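Local coordinates for protein tRNA (guanine(26)-N(2))-dimethyltransferase (Pyrococcus horikoshii, PDB 2DUL) that probably dimethylates the N2 amino group of guanine 26 in a number of tRNAs, using S-adenosyl-L-methionine as methyl donor, at residues A[141-146]-A[180-185]; A[320-325]-A[362-367]. All coordinates share one frame; numbering follows the deposited sequence.

Contact 1 of 2, residues A[141-146]-A[180-185]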
loop_
_atom_site.group_PDB
_atom_site.type_symbol
_atom_site.label_atom_id
_atom_site.label_comp_id
_atom_site.label_asym_id
_atom_site.label_seq_id
_atom_site.Cartn_x
_atom_site.Cartn_y
_atom_site.Cartn_z
ATOM N N GLY A 141 -7.559 10.774 -0.061
ATOM C CA GLY A 141 -8.158 10.222 1.139
ATOM C C GLY A 141 -8.424 8.728 1.096
ATOM O O GLY A 141 -7.491 7.926 1.027
ATOM N N SER A 142 -9.702 8.358 1.132
ATOM C CA SER A 142 -10.120 6.956 1.129
ATOM C C SER A 142 -10.354 6.363 -0.263
ATOM O O SER A 142 -10.880 7.024 -1.152
ATOM C CB SER A 142 -11.400 6.806 1.958
ATOM O OG SER A 142 -11.870 5.470 1.950
ATOM N N PRO A 143 -9.957 5.099 -0.466
ATOM C CA PRO A 143 -10.139 4.428 -1.758
ATOM C C PRO A 143 -11.389 3.550 -1.743
ATOM O O PRO A 143 -11.702 2.883 -2.730
ATOM C CB PRO A 143 -8.887 3.577 -1.866
ATOM C CG PRO A 143 -8.747 3.081 -0.437
ATOM C CD PRO A 143 -9.046 4.326 0.403
ATOM N N MET A 144 -12.099 3.559 -0.619
ATOM C CA MET A 144 -13.269 2.706 -0.452
ATOM C C MET A 144 -14.427 2.895 -1.428
ATOM O O MET A 144 -15.131 1.934 -1.733
ATOM C CB MET A 144 -13.763 2.784 0.998
ATOM C CG MET A 144 -12.743 2.261 2.005
ATOM S SD MET A 144 -12.157 0.589 1.548
ATOM C CE MET A 144 -13.722 -0.378 1.599
ATOM N N GLU A 145 -14.633 4.104 -1.939
ATOM C CA GLU A 145 -15.725 4.290 -2.894
ATOM C C GLU A 145 -15.376 3.683 -4.264
ATOM O O GLU A 145 -16.241 3.565 -5.133
ATOM C CB GLU A 145 -16.054 5.778 -3.051
ATOM C CG GLU A 145 -14.974 6.589 -3.735
ATOM C CD GLU A 145 -15.246 8.085 -3.700
ATOM O OE1 GLU A 145 -16.336 8.498 -4.147
ATOM O OE2 GLU A 145 -14.366 8.842 -3.229
ATOM N N PHE A 146 -14.117 3.277 -4.443
ATOM C CA PHE A 146 -13.660 2.708 -5.715
ATOM C C PHE A 146 -13.199 1.246 -5.640
ATOM O O PHE A 146 -12.988 0.605 -6.674
ATOM C CB PHE A 146 -12.483 3.529 -6.271
ATOM C CG PHE A 146 -12.775 4.999 -6.427
ATOM C CD1 PHE A 146 -13.637 5.452 -7.426
ATOM C CD2 PHE A 146 -12.189 5.928 -5.574
ATOM C CE1 PHE A 146 -13.912 6.811 -7.571
ATOM C CE2 PHE A 146 -12.456 7.295 -5.709
ATOM C CZ PHE A 146 -13.319 7.737 -6.707
ATOM N N ARG A 180 -17.446 3.039 9.486
ATOM C CA ARG A 180 -18.211 3.294 8.270
ATOM C C ARG A 180 -17.456 2.975 6.983
ATOM O O ARG A 180 -18.007 2.347 6.077
ATOM C CB ARG A 180 -18.673 4.759 8.202
ATOM C CG ARG A 180 -19.638 5.203 9.308
ATOM C CD ARG A 180 -20.440 6.431 8.869
ATOM N NE ARG A 180 -19.576 7.504 8.383
ATOM C CZ ARG A 180 -18.867 8.320 9.160
ATOM N NH1 ARG A 180 -18.916 8.205 10.480
ATOM N NH2 ARG A 180 -18.086 9.243 8.613
ATOM N N LYS A 181 -16.203 3.408 6.899
ATOM C CA LYS A 181 -15.409 3.201 5.695
ATOM C C LYS A 181 -14.748 1.834 5.553
ATOM O O LYS A 181 -14.786 1.230 4.474
ATOM C CB LYS A 181 -14.321 4.279 5.593
ATOM C CG LYS A 181 -14.849 5.712 5.576
ATOM C CD LYS A 181 -13.708 6.721 5.605
ATOM C CE LYS A 181 -14.225 8.146 5.799
ATOM N NZ LYS A 181 -15.050 8.597 4.645
ATOM N N TYR A 182 -14.145 1.356 6.638
ATOM C CA TYR A 182 -13.421 0.090 6.624
ATOM C C TYR A 182 -14.070 -1.085 7.335
ATOM O O TYR A 182 -13.515 -2.185 7.330
ATOM C CB TYR A 182 -12.016 0.318 7.190
ATOM C CG TYR A 182 -11.250 1.337 6.385
ATOM C CD1 TYR A 182 -10.677 0.990 5.165
ATOM C CD2 TYR A 182 -11.146 2.666 6.811
ATOM C CE1 TYR A 182 -10.020 1.932 4.381
ATOM C CE2 TYR A 182 -10.486 3.624 6.027
ATOM C CZ TYR A 182 -9.930 3.243 4.814
ATOM O OH TYR A 182 -9.297 4.160 4.014
ATOM N N LEU A 183 -15.234 -0.861 7.935
ATOM C CA LEU A 183 -15.947 -1.910 8.654
ATOM C C LEU A 183 -15.010 -2.668 9.606
ATOM O O LEU A 183 -14.960 -3.904 9.617
ATOM C CB LEU A 183 -16.606 -2.872 7.651
ATOM C CG LEU A 183 -17.673 -2.211 6.762
ATOM C CD1 LEU A 183 -18.193 -3.212 5.734
ATOM C CD2 LEU A 183 -18.821 -1.692 7.637
ATOM N N ALA A 184 -14.268 -1.912 10.408
ATOM C CA ALA A 184 -13.329 -2.483 11.367
ATOM C C ALA A 184 -13.126 -1.506 12.524
ATOM O O ALA A 184 -13.268 -0.293 12.348
ATOM C CB ALA A 184 -11.985 -2.769 10.679
ATOM N N VAL A 185 -12.805 -2.049 13.698
ATOM C CA VAL A 185 -12.555 -1.265 14.906
ATOM C C VAL A 185 -11.044 -1.014 14.989
ATOM O O VAL A 185 -10.257 -1.945 15.182
ATOM C CB VAL A 185 -13.023 -2.034 16.173
ATOM C CG1 VAL A 185 -12.787 -1.192 17.418
ATOM C CG2 VAL A 185 -14.505 -2.398 16.047
#
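The loop that leads from strand 132-137 into helix 144-153 of the Rossmann-like methyltransferase domain here meets the C-terminal turn of helix 175-182, chiefly through Met144 and Tyr182. The loop carries an Asp-Pro-Phe-Gly sequence ending at Gly141, probably the counterpart of motif IV in class I methyltransferases, and Pro143 lies about 10 Å from Ala121, a predicted S-adenosyl-L-methionine-binding residue (between side chains). With CG anti to its carbonyl carbon (chi1 -63°) and bends at chi2 and chi3, Met144 curls against both the ring and the backbone opposite. Its CG lies 3.6 Å from Tyr182 CE1 and 3.4 Å from Lys181 O; its CE also approaches that oxygen, at 3.5 Å. The sulfur makes an oblique Met-aromatic contact, SD lying 4.7 Å from the Tyr182 ring centroid. Pro143 crosses the tyrosine at about a right angle, with CD 3.6 Å from Tyr182 OH. Ser142 OG comes within 3.5 Å of the same hydroxyl, and it accepts a hydrogen bond from Met144 N (3.2 Å, 162°), a capping bond at the start of helix 144-153. Val203 and Tyr207 of helix 192-209 also pack on Met144, while Ala164 touches both Pro143 and Tyr182. No hydrogen bond spans the two segments, so van der Waals and sulfur-aromatic contacts probably do most of the joining; the carbons bonded to sulfur, probably slightly positive, suit the carbonyl oxygen at the helix end.

Contact 2 of 2, residues A[320-325]-A[362-367]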
loop_
_atom_site.group_PDB
_atom_site.type_symbol
_atom_site.label_atom_id
_atom_site.label_comp_id
_atom_site.label_asym_id
_atom_site.label_seq_id
_atom_site.Cartn_x
_atom_site.Cartn_y
_atom_site.Cartn_z
ATOM N N LEU A 320 2.427 -7.426 14.314
ATOM C CA LEU A 320 2.724 -6.425 15.330
ATOM C C LEU A 320 4.166 -6.355 15.845
ATOM O O LEU A 320 5.084 -6.966 15.288
ATOM C CB LEU A 320 1.736 -6.591 16.497
ATOM C CG LEU A 320 0.272 -6.662 16.028
ATOM C CD1 LEU A 320 -0.671 -6.751 17.224
ATOM C CD2 LEU A 320 -0.054 -5.429 15.176
ATOM N N PHE A 321 4.362 -5.582 16.907
ATOM C CA PHE A 321 5.690 -5.391 17.476
ATOM C C PHE A 321 5.589 -4.760 18.853
ATOM O O PHE A 321 4.495 -4.445 19.320
ATOM C CB PHE A 321 6.514 -4.489 16.550
ATOM C CG PHE A 321 5.902 -3.130 16.315
ATOM C CD1 PHE A 321 6.224 -2.051 17.135
ATOM C CD2 PHE A 321 5.000 -2.930 15.268
ATOM C CE1 PHE A 321 5.657 -0.788 16.916
ATOM C CE2 PHE A 321 4.428 -1.676 15.039
ATOM C CZ PHE A 321 4.758 -0.601 15.865
ATOM N N TYR A 322 6.734 -4.586 19.503
ATOM C CA TYR A 322 6.768 -3.980 20.824
ATOM C C TYR A 322 7.494 -2.646 20.720
ATOM O O TYR A 322 8.623 -2.584 20.241
ATOM C CB TYR A 322 7.487 -4.901 21.820
ATOM C CG TYR A 322 6.809 -6.247 21.995
ATOM C CD1 TYR A 322 5.484 -6.329 22.425
ATOM C CD2 TYR A 322 7.478 -7.434 21.697
ATOM C CE1 TYR A 322 4.840 -7.563 22.549
ATOM C CE2 TYR A 322 6.841 -8.672 21.819
ATOM C CZ TYR A 322 5.524 -8.727 22.242
ATOM O OH TYR A 322 4.884 -9.946 22.352
ATOM N N ASP A 323 6.831 -1.579 21.150
ATOM C CA ASP A 323 7.421 -0.245 21.104
ATOM C C ASP A 323 8.103 0.007 22.447
ATOM O O ASP A 323 7.438 0.188 23.462
ATOM C CB ASP A 323 6.332 0.794 20.848
ATOM C CG ASP A 323 6.898 2.173 20.556
ATOM O OD1 ASP A 323 7.455 2.800 21.485
ATOM O OD2 ASP A 323 6.793 2.618 19.391
ATOM N N THR A 324 9.432 0.002 22.444
ATOM C CA THR A 324 10.208 0.198 23.665
ATOM C C THR A 324 9.832 1.464 24.429
ATOM O O THR A 324 9.758 1.460 25.657
ATOM C CB THR A 324 11.721 0.240 23.360
ATOM O OG1 THR A 324 12.093 -0.931 22.620
ATOM C CG2 THR A 324 12.515 0.270 24.656
ATOM N N HIS A 325 9.594 2.547 23.704
ATOM C CA HIS A 325 9.235 3.805 24.344
ATOM C C HIS A 325 7.854 3.739 24.998
ATOM O O HIS A 325 7.715 3.984 26.196
ATOM C CB HIS A 325 9.283 4.942 23.323
ATOM C CG HIS A 325 9.040 6.291 23.920
ATOM N ND1 HIS A 325 7.782 6.742 24.257
ATOM C CD2 HIS A 325 9.900 7.272 24.284
ATOM C CE1 HIS A 325 7.877 7.942 24.803
ATOM N NE2 HIS A 325 9.152 8.286 24.832
ATOM N N ILE A 362 10.142 -2.756 17.791
ATOM C CA ILE A 362 10.972 -3.919 17.520
ATOM C C ILE A 362 10.093 -5.127 17.228
ATOM O O ILE A 362 9.234 -5.491 18.036
ATOM C CB ILE A 362 11.890 -4.265 18.717
ATOM C CG1 ILE A 362 12.888 -3.133 18.962
ATOM C CG2 ILE A 362 12.643 -5.565 18.431
ATOM C CD1 ILE A 362 13.660 -3.280 20.262
ATOM N N LYS A 363 10.300 -5.718 16.057
ATOM C CA LYS A 363 9.573 -6.912 15.645
ATOM C C LYS A 363 10.401 -8.049 16.226
ATOM O O LYS A 363 11.625 -8.071 16.068
ATOM C CB LYS A 363 9.562 -7.044 14.116
ATOM C CG LYS A 363 8.182 -7.025 13.447
ATOM C CD LYS A 363 7.718 -5.619 13.164
ATOM C CE LYS A 363 6.606 -5.582 12.114
ATOM N NZ LYS A 363 5.360 -6.299 12.513
ATOM N N THR A 364 9.758 -8.991 16.898
ATOM C CA THR A 364 10.501 -10.098 17.465
ATOM C C THR A 364 9.646 -11.328 17.691
ATOM O O THR A 364 8.435 -11.229 17.899
ATOM C CB THR A 364 11.156 -9.708 18.805
ATOM O OG1 THR A 364 11.917 -10.814 19.303
ATOM C CG2 THR A 364 10.102 -9.327 19.831
ATOM N N SER A 365 10.287 -12.489 17.642
ATOM C CA SER A 365 9.601 -13.752 17.870
ATOM C C SER A 365 9.466 -13.991 19.374
ATOM O O SER A 365 8.685 -14.834 19.813
ATOM C CB SER A 365 10.400 -14.899 17.239
ATOM O OG SER A 365 11.729 -14.939 17.750
ATOM N N ALA A 366 10.223 -13.233 20.160
ATOM C CA ALA A 366 10.214 -13.383 21.613
ATOM C C ALA A 366 8.874 -13.092 22.277
ATOM O O ALA A 366 8.123 -12.229 21.833
ATOM C CB ALA A 366 11.289 -12.493 22.232
ATOM N N PRO A 367 8.556 -13.829 23.352
ATOM C CA PRO A 367 7.297 -13.625 24.076
ATOM C C PRO A 367 7.378 -12.261 24.761
ATOM O O PRO A 367 8.470 -11.777 25.053
ATOM C CB PRO A 367 7.288 -14.766 25.095
ATOM C CG PRO A 367 8.134 -15.827 24.441
ATOM C CD PRO A 367 9.258 -15.024 23.852
HETATM O O HOH W 1 6.833 -8.603 16.971
#
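Phe321 and Tyr322 run antiparallel to Ile362 and Lys363, and the two strands share one hydrogen-bonded pair, Tyr322 with Ile362. Tyr322 N donates to Ile362 O at 3.0 Å, almost straight (174°), and Ile362 N returns a bond to Tyr322 O at 2.9 Å. Beside this pair Lys363 bends at chi2 and chi4 to bring NZ 2.9 Å from Leu320 O, above the carbonyl plane by 50°. The same oxygen accepts from a water that in turn accepts from Thr364 N, so a water carries the link on past the one beta bridge. The ammonium also bonds Ile318 O and forms a salt bridge with Glu194, whose other carboxylate oxygen accepts from Leu320 N. A methionine in place of Lys363 would probably leave Glu194 without its countercharge and the carbonyls of Ile318 and Leu320 without this shared donor. Phe321 CB sits 3.3 Å from Ile362 O and also touches the lysine CD. The Tyr322 and Thr364 side chains cross at about a right angle, Thr364 CG2 coming to the ring edge 3.7 Å from Tyr322 CD2, and Ala366 O lies in plane at the ring's edge, 3.8 Å from CE2; Phe259 and Phe371 also meet this ring. Thr364 OG1, anti to its backbone N (chi1 -178°), closes an ST turn by accepting from Ala366 N, and bonds Glu351 O as well. Thr324 OG1 is buried against Ile362 CD1 (3.7 Å) with no polar partner. Asp323 N-caps helix 324-331 through Ala326 N. Helix 302-314, strand 322-323, helices 324-331 and 338-347, then the hairpin of 352-355 and 361-364, follow one another in the order of a winged-helix fold, which this region probably resembles, with 361-364 as the central strand.

Contact 1 belongs to the Rossmann-like catalytic domain and contact 2 to the probably winged-helix-like C-terminal part; they share no helix or strand, and their nearest atoms are about 11 Å apart. Contact 1 is partly buried though nearer the centre of the chain, whereas contact 2 lies farther out yet is almost wholly buried, with helix 338-347 and strand 259-263 packing against it. Their chemistry follows: a loop and a helix end meet by van der Waals and sulfur-aromatic contact in 141-146 with 180-185, while 320-325 and 362-367 are joined by paired backbone bonds, a water and a lysine. Helix 192-209 touches both, offering apolar residues to contact 1 and Glu194 to contact 2.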